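Local coordinates for putative uncharacterized protein (Coprinopsis cinerea, PDB 3W9A), which probably hydrolyses beta-glucan chains, acting as the catalytic beta-jelly-roll domain of a glycoside hydrolase family 131 protein, at residues A[192-195]-A[196-200]; A[86-89]-A[90-93]. All coordinates share one frame; numbering follows the deposited sequence.

Contact 1 (A[192-195]-A[196-200]); sequences TFTD and SRDFH
D198 reaches back with its carboxylate to T194 and D195, closing the turn by side-chain-to-backbone and side-chain-to-side-chain hydrogen bonds. D198 OD2 takes the backbone N of D195 at 3.1 Å in a nearly straight bond (166°) that arrives from above the carboxylate plane. D198 OD1 receives the hydroxyl OG1 of T194; the modelled 2.4 Å is very short, and the exact length is doubtful. D198 CG sits between its own backbone N and carbonyl carbon (chi1 65°), which folds the acid over the turn.

Two further bonds link side chains to N-H groups two residues on. T194 OG1 accepts S196 N at 3.0 Å in an ST turn, and D195 OD1 accepts R197 N at 2.8 Å in an overlapping Asx turn. Short oxygen-bearing side chains suit both places, and S196 takes the left-handed backbone conformation between them. The turn leads from strand 182-189 into strand 199-201 of the jelly roll, where a glycerol, probably from the crystallisation liquor, is hydrogen-bonded to H200 and lies near D198.

D195 OD1 lies 3.2 Å from D198 OD2, a closeness of like charges that probably costs some energy. The R197 guanidinium does not pair with the D195 carboxylate; a water accepts from its NE and donates to D195 O. Another bridges D195 OD2 and R197 O, and a third gives hydrogens to F193 O and D198 OD2.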
# COMPACT_ATOMS: atom_id res chain seq x y z
N THR A 192 -2.71 -13.50 -11.52
CA THR A 192 -2.78 -12.04 -11.43
C THR A 192 -4.17 -11.46 -11.63
O THR A 192 -4.30 -10.26 -11.88
CB THR A 192 -1.86 -11.41 -12.49
OG1 THR A 192 -2.18 -11.97 -13.78
CG2 THR A 192 -0.40 -11.69 -12.16
N PHE A 193 -5.22 -12.28 -11.54
CA PHE A 193 -6.54 -11.76 -11.77
C PHE A 193 -6.87 -10.69 -10.75
O PHE A 193 -6.72 -10.88 -9.55
CB PHE A 193 -7.63 -12.84 -11.72
CG PHE A 193 -9.02 -12.24 -11.81
CD1 PHE A 193 -9.51 -11.80 -13.03
CD2 PHE A 193 -9.79 -12.05 -10.67
CE1 PHE A 193 -10.76 -11.22 -13.12
CE2 PHE A 193 -11.04 -11.47 -10.76
CZ PHE A 193 -11.53 -11.06 -11.99
N THR A 194 -7.32 -9.55 -11.25
CA THR A 194 -7.95 -8.55 -10.41
C THR A 194 -9.25 -8.09 -11.06
O THR A 194 -9.34 -8.03 -12.28
CB THR A 194 -7.02 -7.35 -10.17
OG1 THR A 194 -7.75 -6.30 -9.55
CG2 THR A 194 -6.46 -6.82 -11.48
N ASP A 195 -10.24 -7.76 -10.23
CA ASP A 195 -11.51 -7.20 -10.71
C ASP A 195 -11.50 -5.67 -10.71
O ASP A 195 -12.54 -5.02 -10.84
CB ASP A 195 -12.67 -7.76 -9.88
CG ASP A 195 -12.69 -7.25 -8.44
OD1 ASP A 195 -11.86 -6.43 -8.02
OD2 ASP A 195 -13.56 -7.70 -7.70
N SER A 196 -10.31 -5.09 -10.51
CA SER A 196 -10.09 -3.65 -10.44
C SER A 196 -10.77 -2.93 -9.26
O SER A 196 -10.74 -1.72 -9.20
CB SER A 196 -10.43 -2.96 -11.77
OG SER A 196 -9.73 -3.57 -12.82
N ARG A 197 -11.32 -3.68 -8.30
CA ARG A 197 -11.76 -3.12 -7.03
C ARG A 197 -11.39 -4.06 -5.90
O ARG A 197 -12.18 -4.29 -4.97
CB ARG A 197 -13.26 -2.82 -7.06
CG ARG A 197 -14.11 -4.05 -7.32
CD ARG A 197 -15.57 -3.70 -7.51
NE ARG A 197 -15.83 -3.23 -8.87
CZ ARG A 197 -17.03 -3.18 -9.43
NH1 ARG A 197 -18.11 -3.57 -8.76
NH2 ARG A 197 -17.15 -2.74 -10.68
N ASP A 198 -10.18 -4.61 -5.98
CA ASP A 198 -9.72 -5.59 -5.00
C ASP A 198 -8.23 -5.44 -4.61
O ASP A 198 -7.64 -6.37 -4.09
CB ASP A 198 -9.99 -7.00 -5.53
CG ASP A 198 -9.20 -7.32 -6.79
OD1 ASP A 198 -8.38 -6.47 -7.20
OD2 ASP A 198 -9.42 -8.42 -7.36
N PHE A 199 -7.66 -4.26 -4.83
CA PHE A 199 -6.34 -3.96 -4.32
C PHE A 199 -6.44 -3.16 -3.02
O PHE A 199 -7.07 -2.09 -2.97
CB PHE A 199 -5.53 -3.22 -5.36
CG PHE A 199 -4.11 -2.95 -4.93
CD1 PHE A 199 -3.22 -4.01 -4.76
CD2 PHE A 199 -3.67 -1.67 -4.68
CE1 PHE A 199 -1.93 -3.78 -4.34
CE2 PHE A 199 -2.36 -1.44 -4.27
CZ PHE A 199 -1.49 -2.50 -4.10
N HIS A 200 -5.83 -3.69 -1.96
CA HIS A 200 -6.04 -3.19 -0.61
C HIS A 200 -4.92 -2.28 -0.20
O HIS A 200 -3.82 -2.73 0.13
CB HIS A 200 -6.20 -4.36 0.37
CG HIS A 200 -7.43 -5.17 0.11
ND1 HIS A 200 -8.40 -5.39 1.06
CD2 HIS A 200 -7.87 -5.76 -1.02
CE1 HIS A 200 -9.36 -6.12 0.54
NE2 HIS A 200 -9.06 -6.36 -0.73
O HOH W 1 -7.31 -10.28 -6.59
O HOH W 2 -10.45 -5.57 -13.96
O HOH W 3 -13.75 -2.72 -10.82
O HOH W 4 -13.48 -6.81 -5.15

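Contact 2 (A[86-89]-A[90-93]); sequences NANL and GQGN
N88 and Q91 lay their side-chain amides face against face, the planes only 18° apart although the two chains cross at about a right angle. The closest carbon-nitrogen approach of the amide groups is N88 ND2 to Q91 CD at 3.7 Å, and N88 CB touches Q91 OE1 at 3.6 Å. The two amides thus meet by stacking, which leaves N88 OD1 to the N-H of G90 and Q91 OE1 to a water. The first torsion of Q91 (chi1 72°), with CG between the backbone N and the carbonyl carbon, turns the chain toward N88, and its extension beyond CG brings the two amides level.

The N88 amide is fixed by its other role. With CG anti to the backbone N (chi1 -166°), N88 OD1 turns forward along the chain and accepts the backbone N of G90 at 2.8 Å. The bond is bent, and the donor lies somewhat off the carbonyl plane. This is an Asx turn, for which asparagine is well suited: its side-chain carbonyl is just long enough to span to the N-H two residues on. At G90 a side chain would come close to the L89 carbonyl carbon and N88 OD1, which may be one reason for glycine.

L89, between N88 and G90, starts its side chain away from the turn, and it packs on V4 and W5 of strand 3-6, as suits a buried leucine, while its carbonyl oxygen accepts the hydroxyl of Y96. A water bridges N88 O (2.6 Å) and Q91 OE1 (3.0 Å). The chemistry is neutral throughout: one direct hydrogen bond, an amide stack and a water bridge hold this partly buried bend, an arrangement that should depend little on pH.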
# COMPACT_ATOMS: atom_id res chain seq x y z
N ASN A 86 -13.22 3.49 -12.90
CA ASN A 86 -13.92 2.75 -13.95
C ASN A 86 -12.96 2.10 -14.93
O ASN A 86 -13.39 1.36 -15.80
CB ASN A 86 -14.84 3.66 -14.75
CG ASN A 86 -16.02 4.16 -13.95
OD1 ASN A 86 -16.38 3.61 -12.89
ND2 ASN A 86 -16.63 5.21 -14.45
N ALA A 87 -11.68 2.40 -14.79
CA ALA A 87 -10.64 1.83 -15.66
C ALA A 87 -10.38 0.36 -15.42
O ALA A 87 -10.72 -0.18 -14.38
CB ALA A 87 -9.35 2.61 -15.47
N ASN A 88 -9.70 -0.27 -16.37
CA ASN A 88 -9.25 -1.64 -16.19
C ASN A 88 -7.86 -1.64 -15.57
O ASN A 88 -6.87 -1.29 -16.23
CB ASN A 88 -9.26 -2.40 -17.54
CG ASN A 88 -9.12 -3.90 -17.36
OD1 ASN A 88 -8.54 -4.38 -16.40
ND2 ASN A 88 -9.66 -4.66 -18.31
N LEU A 89 -7.79 -2.02 -14.30
CA LEU A 89 -6.51 -2.09 -13.60
C LEU A 89 -5.85 -3.48 -13.70
O LEU A 89 -4.92 -3.79 -12.94
CB LEU A 89 -6.71 -1.70 -12.13
CG LEU A 89 -7.43 -0.38 -11.88
CD1 LEU A 89 -7.57 -0.15 -10.38
CD2 LEU A 89 -6.66 0.76 -12.54
N GLY A 90 -6.34 -4.30 -14.63
CA GLY A 90 -5.92 -5.68 -14.71
C GLY A 90 -5.75 -6.21 -16.12
O GLY A 90 -5.90 -7.40 -16.36
N GLN A 91 -5.41 -5.32 -17.05
CA GLN A 91 -4.99 -5.73 -18.39
C GLN A 91 -3.63 -5.13 -18.74
O GLN A 91 -3.27 -4.06 -18.26
CB GLN A 91 -6.02 -5.32 -19.43
CG GLN A 91 -6.06 -3.84 -19.70
CD GLN A 91 -7.13 -3.46 -20.69
OE1 GLN A 91 -7.58 -2.30 -20.74
NE2 GLN A 91 -7.52 -4.40 -21.49
N GLY A 92 -2.90 -5.82 -19.61
CA GLY A 92 -1.60 -5.35 -20.06
C GLY A 92 -0.57 -5.43 -18.97
O GLY A 92 -0.69 -6.24 -18.05
N ASN A 93 0.44 -4.58 -19.07
CA ASN A 93 1.50 -4.49 -18.08
C ASN A 93 1.34 -3.17 -17.32
O ASN A 93 1.45 -2.10 -17.89
CB ASN A 93 2.87 -4.59 -18.78
CG ASN A 93 4.04 -4.46 -17.83
OD1 ASN A 93 3.96 -4.79 -16.65
ND2 ASN A 93 5.16 -4.02 -18.37
O HOH W 5 -6.44 -0.38 -18.68

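In the fold
Both contacts are local turns in loops on the same side of the chain's centre, their own centres about 9 Å apart. Contact 1 is a surface contact with T194 buried; contact 2 is partly buried, with L89 inward and N88 and Q91 exposed. They serve different elements: 192-200 enters strand 199-201, whereas 86-93 connects strand 77-83 to strand 93-101. Each uses an Asx turn, but contact 1 combines it with closely spaced carboxylates and several waters, while contact 2 relies on uncharged amides. The two loops touch: S196 OG lies 2.9 Å from L89 N in a probable hydrogen bond, and the methyl CG2 of T194 packs 3.5 Å from G90 CA.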